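Local coordinates for protein phosphatidylinositol-specific phospholipase C1 (Streptomyces antibioticus, PDB 3H4X) that is a member of the calcium-dependent phosphoinositide phospholipase C family whose chain folds as a barrel of mainly parallel strands, at residues P233-A238 with P254-F259; V258-A263 with L282-D287. One frame throughout, in Å; residues are numbered along the deposited sequence.

Interaction 1. Residues P233-A238 with P254-F259; sequences PAVHGA and PWFVVF
Val235 fits between two phenylalanines of 254-259. Its CG2 methyl meets the Phe256 ring at CD1, 3.5 Å away, the two side chains crossing at about a right angle, while its CB rests 3.7 Å from CD1 of Phe259. The torsion of Val235 (chi1 -171°) sets CG1 anti to the backbone N and CG2 beside that N, which turns CG2 back toward Phe256; a beta-branched residue can thus reach both rings without a long side chain. Pro233 also crosses Phe256 at roughly a right angle, with its CB 3.8 Å from ring atom CE1. These strands are parallel neighbours in the TIM barrel, and the Val235-Phe259 pair fixes their register. Val235 N donates to Val258 O (2.9 Å), the N lying 23° out of the carbonyl plane of Val258. On the opposite face from Val235 and Phe259, the small Ala234 packs its CB 3.7 Å from Val258 CG1. Proline suits position 233 because its compact ring lies against both Phe256 and Trp255 O. A water donates to Pro233 O and Trp255 O and accepts from Val257 N (2.9 Å), bridging the strand edge and the incoming loop. Tyr247 stacks on the Phe256 ring, which also touches Ala214 of helix 209-222; Tyr276 meets the Phe259 ring edge-to-face.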
loop_
_atom_site.group_PDB
_atom_site.type_symbol
_atom_site.label_atom_id
_atom_site.label_comp_id
_atom_site.label_asym_id
_atom_site.label_seq_id
_atom_site.Cartn_x
_atom_site.Cartn_y
_atom_site.Cartn_z
ATOM N N PRO A 233 -7.789 1.407 -3.829
ATOM C CA PRO A 233 -7.482 0.284 -4.703
ATOM C C PRO A 233 -6.519 0.748 -5.790
ATOM O O PRO A 233 -6.652 1.862 -6.309
ATOM C CB PRO A 233 -8.842 -0.068 -5.306
ATOM C CG PRO A 233 -9.583 1.216 -5.303
ATOM C CD PRO A 233 -9.141 1.942 -4.060
ATOM N N ALA A 234 -5.548 -0.095 -6.117
ATOM C CA ALA A 234 -4.565 0.229 -7.132
ATOM C C ALA A 234 -4.766 -0.621 -8.379
ATOM O O ALA A 234 -5.275 -1.743 -8.309
ATOM C CB ALA A 234 -3.163 0.016 -6.585
ATOM N N VAL A 235 -4.361 -0.077 -9.522
ATOM C CA VAL A 235 -4.309 -0.843 -10.761
ATOM C C VAL A 235 -2.942 -1.512 -10.827
ATOM O O VAL A 235 -1.911 -0.849 -10.951
ATOM C CB VAL A 235 -4.536 0.035 -11.997
ATOM C CG1 VAL A 235 -4.692 -0.841 -13.234
ATOM C CG2 VAL A 235 -5.762 0.915 -11.795
ATOM N N HIS A 236 -2.946 -2.834 -10.729
ATOM C CA HIS A 236 -1.729 -3.610 -10.566
ATOM C C HIS A 236 -1.308 -4.205 -11.899
ATOM O O HIS A 236 -2.109 -4.844 -12.583
ATOM C CB HIS A 236 -1.999 -4.698 -9.531
ATOM C CG HIS A 236 -0.853 -5.626 -9.277
ATOM N ND1 HIS A 236 0.408 -5.201 -8.915
ATOM C CD2 HIS A 236 -0.809 -6.978 -9.277
ATOM C CE1 HIS A 236 1.186 -6.255 -8.729
ATOM N NE2 HIS A 236 0.471 -7.343 -8.946
ATOM N N GLY A 237 -0.055 -3.965 -12.268
ATOM C CA GLY A 237 0.490 -4.427 -13.538
ATOM C C GLY A 237 0.792 -3.238 -14.427
ATOM O O GLY A 237 -0.122 -2.554 -14.890
ATOM N N ALA A 238 2.076 -2.975 -14.648
ATOM C CA ALA A 238 2.502 -1.833 -15.446
ATOM C C ALA A 238 1.948 -1.944 -16.857
ATOM O O ALA A 238 2.035 -3.003 -17.485
ATOM C CB ALA A 238 4.014 -1.758 -15.481
ATOM N N PRO A 254 -12.737 6.019 -12.195
ATOM C CA PRO A 254 -12.285 7.186 -11.427
ATOM C C PRO A 254 -12.081 6.925 -9.935
ATOM O O PRO A 254 -11.793 7.858 -9.183
ATOM C CB PRO A 254 -13.398 8.214 -11.651
ATOM C CG PRO A 254 -14.594 7.407 -11.966
ATOM C CD PRO A 254 -14.113 6.184 -12.699
ATOM N N TRP A 255 -12.207 5.670 -9.514
ATOM C CA TRP A 255 -11.930 5.301 -8.130
ATOM C C TRP A 255 -10.523 4.741 -7.960
ATOM O O TRP A 255 -10.117 4.418 -6.847
ATOM C CB TRP A 255 -13.031 4.375 -7.588
ATOM C CG TRP A 255 -14.300 5.145 -7.505
ATOM C CD1 TRP A 255 -15.383 5.045 -8.325
ATOM C CD2 TRP A 255 -14.575 6.220 -6.604
ATOM N NE1 TRP A 255 -16.333 5.973 -7.968
ATOM C CE2 TRP A 255 -15.858 6.707 -6.912
ATOM C CE3 TRP A 255 -13.864 6.803 -5.552
ATOM C CZ2 TRP A 255 -16.449 7.755 -6.204
ATOM C CZ3 TRP A 255 -14.447 7.847 -4.853
ATOM C CH2 TRP A 255 -15.729 8.311 -5.184
ATOM N N PHE A 256 -9.781 4.679 -9.067
ATOM C CA PHE A 256 -8.378 4.267 -9.069
ATOM C C PHE A 256 -7.469 5.479 -9.262
ATOM O O PHE A 256 -7.450 6.085 -10.338
ATOM C CB PHE A 256 -8.115 3.288 -10.210
ATOM C CG PHE A 256 -8.779 1.952 -10.049
ATOM C CD1 PHE A 256 -8.214 0.972 -9.245
ATOM C CD2 PHE A 256 -9.950 1.660 -10.728
ATOM C CE1 PHE A 256 -8.812 -0.267 -9.114
ATOM C CE2 PHE A 256 -10.550 0.421 -10.598
ATOM C CZ PHE A 256 -9.979 -0.544 -9.788
ATOM N N VAL A 257 -6.706 5.821 -8.229
ATOM C CA VAL A 257 -5.738 6.912 -8.333
ATOM C C VAL A 257 -4.346 6.453 -7.904
ATOM O O VAL A 257 -3.441 7.267 -7.692
ATOM C CB VAL A 257 -6.175 8.155 -7.532
ATOM C CG1 VAL A 257 -7.481 8.708 -8.092
ATOM C CG2 VAL A 257 -6.324 7.829 -6.048
ATOM N N VAL A 258 -4.196 5.134 -7.783
ATOM C CA VAL A 258 -2.946 4.491 -7.400
ATOM C C VAL A 258 -2.663 3.384 -8.407
ATOM O O VAL A 258 -3.575 2.672 -8.831
ATOM C CB VAL A 258 -3.029 3.910 -5.969
ATOM C CG1 VAL A 258 -1.692 3.296 -5.551
ATOM C CG2 VAL A 258 -3.469 4.990 -4.990
ATOM N N PHE A 259 -1.397 3.262 -8.788
ATOM C CA PHE A 259 -0.956 2.323 -9.811
ATOM C C PHE A 259 0.293 1.647 -9.288
ATOM O O PHE A 259 1.108 2.277 -8.620
ATOM C CB PHE A 259 -0.681 3.071 -11.112
ATOM C CG PHE A 259 -1.883 3.781 -11.640
ATOM C CD1 PHE A 259 -2.680 3.191 -12.608
ATOM C CD2 PHE A 259 -2.251 5.017 -11.137
ATOM C CE1 PHE A 259 -3.810 3.835 -13.073
ATOM C CE2 PHE A 259 -3.377 5.669 -11.604
ATOM C CZ PHE A 259 -4.154 5.077 -12.577
HETATM O O HOH W 1 -7.445 4.462 -5.789
#

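Interaction 2. Residues V258-A263 with L282-D287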
loop_
_atom_site.group_PDB
_atom_site.type_symbol
_atom_site.label_atom_id
_atom_site.label_comp_id
_atom_site.label_asym_id
_atom_site.label_seq_id
_atom_site.Cartn_x
_atom_site.Cartn_y
_atom_site.Cartn_z
ATOM N N VAL A 258 -4.196 5.134 -7.783
ATOM C CA VAL A 258 -2.946 4.491 -7.400
ATOM C C VAL A 258 -2.663 3.384 -8.407
ATOM O O VAL A 258 -3.575 2.672 -8.831
ATOM C CB VAL A 258 -3.029 3.910 -5.969
ATOM C CG1 VAL A 258 -1.692 3.296 -5.551
ATOM C CG2 VAL A 258 -3.469 4.990 -4.990
ATOM N N PHE A 259 -1.397 3.262 -8.788
ATOM C CA PHE A 259 -0.956 2.323 -9.811
ATOM C C PHE A 259 0.293 1.647 -9.288
ATOM O O PHE A 259 1.108 2.277 -8.620
ATOM C CB PHE A 259 -0.681 3.071 -11.112
ATOM C CG PHE A 259 -1.883 3.781 -11.640
ATOM C CD1 PHE A 259 -2.680 3.191 -12.608
ATOM C CD2 PHE A 259 -2.251 5.017 -11.137
ATOM C CE1 PHE A 259 -3.810 3.835 -13.073
ATOM C CE2 PHE A 259 -3.377 5.669 -11.604
ATOM C CZ PHE A 259 -4.154 5.077 -12.577
ATOM N N ASP A 260 0.428 0.359 -9.571
ATOM C CA ASP A 260 1.453 -0.456 -8.941
ATOM C C ASP A 260 1.975 -1.431 -9.982
ATOM O O ASP A 260 1.206 -2.220 -10.541
ATOM C CB ASP A 260 0.813 -1.192 -7.761
ATOM C CG ASP A 260 1.812 -1.904 -6.887
ATOM O OD1 ASP A 260 2.553 -2.756 -7.409
ATOM O OD2 ASP A 260 1.843 -1.616 -5.671
ATOM N N GLY A 261 3.270 -1.372 -10.276
ATOM C CA GLY A 261 3.814 -2.213 -11.332
ATOM C C GLY A 261 5.318 -2.329 -11.267
ATOM O O GLY A 261 5.985 -1.634 -10.502
ATOM N N ASP A 262 5.852 -3.216 -12.099
ATOM C CA ASP A 262 7.267 -3.549 -12.116
ATOM C C ASP A 262 8.140 -2.377 -12.577
ATOM O O ASP A 262 7.920 -1.810 -13.652
ATOM C CB ASP A 262 7.463 -4.746 -13.043
ATOM C CG ASP A 262 8.899 -5.169 -13.145
ATOM O OD1 ASP A 262 9.452 -5.628 -12.127
ATOM O OD2 ASP A 262 9.473 -5.037 -14.247
ATOM N N ALA A 263 9.144 -2.032 -11.772
ATOM C CA ALA A 263 10.019 -0.896 -12.075
ATOM C C ALA A 263 10.720 -1.014 -13.430
ATOM O O ALA A 263 10.727 -0.064 -14.219
ATOM C CB ALA A 263 11.048 -0.702 -10.969
ATOM N N LEU A 282 -0.565 8.248 -7.549
ATOM C CA LEU A 282 0.542 7.566 -6.891
ATOM C C LEU A 282 1.013 6.406 -7.749
ATOM O O LEU A 282 0.204 5.612 -8.223
ATOM C CB LEU A 282 0.145 7.073 -5.502
ATOM C CG LEU A 282 -0.342 8.157 -4.539
ATOM C CD1 LEU A 282 -0.627 7.560 -3.170
ATOM C CD2 LEU A 282 0.655 9.304 -4.428
ATOM N N LEU A 283 2.322 6.320 -7.945
ATOM C CA LEU A 283 2.918 5.290 -8.786
ATOM C C LEU A 283 3.909 4.473 -7.963
ATOM O O LEU A 283 4.973 4.961 -7.585
ATOM C CB LEU A 283 3.615 5.933 -9.988
ATOM C CG LEU A 283 4.218 4.996 -11.039
ATOM C CD1 LEU A 283 3.179 4.028 -11.578
ATOM C CD2 LEU A 283 4.844 5.791 -12.168
ATOM N N ILE A 284 3.543 3.231 -7.661
ATOM C CA ILE A 284 4.414 2.328 -6.913
ATOM C C ILE A 284 5.187 1.463 -7.898
ATOM O O ILE A 284 4.583 0.755 -8.711
ATOM C CB ILE A 284 3.616 1.399 -5.956
ATOM C CG1 ILE A 284 2.976 2.175 -4.802
ATOM C CG2 ILE A 284 4.528 0.330 -5.372
ATOM C CD1 ILE A 284 1.871 3.112 -5.200
ATOM N N MET A 285 6.515 1.522 -7.822
ATOM C CA MET A 285 7.377 0.724 -8.685
ATOM C C MET A 285 8.046 -0.377 -7.873
ATOM O O MET A 285 8.848 -0.109 -6.973
ATOM C CB MET A 285 8.430 1.591 -9.368
ATOM C CG MET A 285 7.858 2.666 -10.268
ATOM S SD MET A 285 9.110 3.229 -11.426
ATOM C CE MET A 285 8.207 4.479 -12.342
ATOM N N THR A 286 7.702 -1.617 -8.200
ATOM C CA THR A 286 8.147 -2.772 -7.435
ATOM C C THR A 286 9.422 -3.393 -8.010
ATOM O O THR A 286 9.784 -3.161 -9.165
ATOM C CB THR A 286 7.032 -3.837 -7.342
ATOM O OG1 THR A 286 6.607 -4.204 -8.658
ATOM C CG2 THR A 286 5.829 -3.297 -6.570
ATOM N N ASP A 287 10.093 -4.192 -7.192
ATOM C CA ASP A 287 11.352 -4.818 -7.586
ATOM C C ASP A 287 12.305 -3.797 -8.195
ATOM O O ASP A 287 12.848 -3.997 -9.282
ATOM C CB ASP A 287 11.096 -5.985 -8.539
ATOM C CG ASP A 287 10.436 -7.158 -7.844
ATOM O OD1 ASP A 287 10.901 -7.531 -6.749
ATOM O OD2 ASP A 287 9.450 -7.700 -8.377
HETATM O O HOH W 2 3.832 -4.545 -9.011
HETATM O O HOH W 3 11.835 -4.281 -11.849
HETATM O O HOH W 4 7.910 -6.259 -9.939
#
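Asp260 crosses Ile284 at a slant and Thr286 at about a right angle, on one face of parallel TIM-barrel strands 258-262 and 282-286, whose axes come within 4.6 Å at an angle of 21°. Its CG is anti to its N (chi1 -171°), which carries the carboxylate over the neighbouring strand: OD2 lies 3.3 Å from Ile284 CG2 and OD1 3.4 Å from Thr286 CG2. A water donates to both Asp260 OD1 and Thr286 OG1 (2.8 Å from the latter), which suits a hydroxyl residue at 286. Ile284 CD1 packs on Val258 CG1. The parallel ladder beneath includes Ile284 N to Phe259 O (2.8 Å, almost straight at 175°) and Gly261 N to Ile284 O. On the reverse face, buried Ala263 CB meets Met285 CB at 3.8 Å.

Further out, Lys127 forms a salt bridge with Asp260 OD2, and Glu192 OE2 lies near the same oxygen. Asp262 suits the N-cap of helix 263-266: its side chain caps a backbone N-H there, and OD2 also bonds Thr265 OG1. Its OD1, 4.3 Å from Asp287 OD2, shares a water with that atom; the same water accepts from Thr286 OG1 at 2.7 Å.

In the fold
After the earlier strands, from 31-36 to 189-195, the chain reaches 232-236, and interaction 1 closes the connection from Ala238 to Pro254, 15 intervening residues with no alpha-helix or strand. Strand 258-262 then serves both contacts: Val258 and Phe259 end interaction 1 and begin interaction 2, which closes the next excursion, partly helical, between Ala263 and Leu282. The two loops therefore follow in series, neither nested nor crossed. Strand 258-262 becomes the middle of three adjacent parallel strands, with 232-236 along one edge and 282-286 along the other. The sheet continues to 189-195 on the first side and to 319-322 on the second, so the pair joins consecutive staves of the barrel wall.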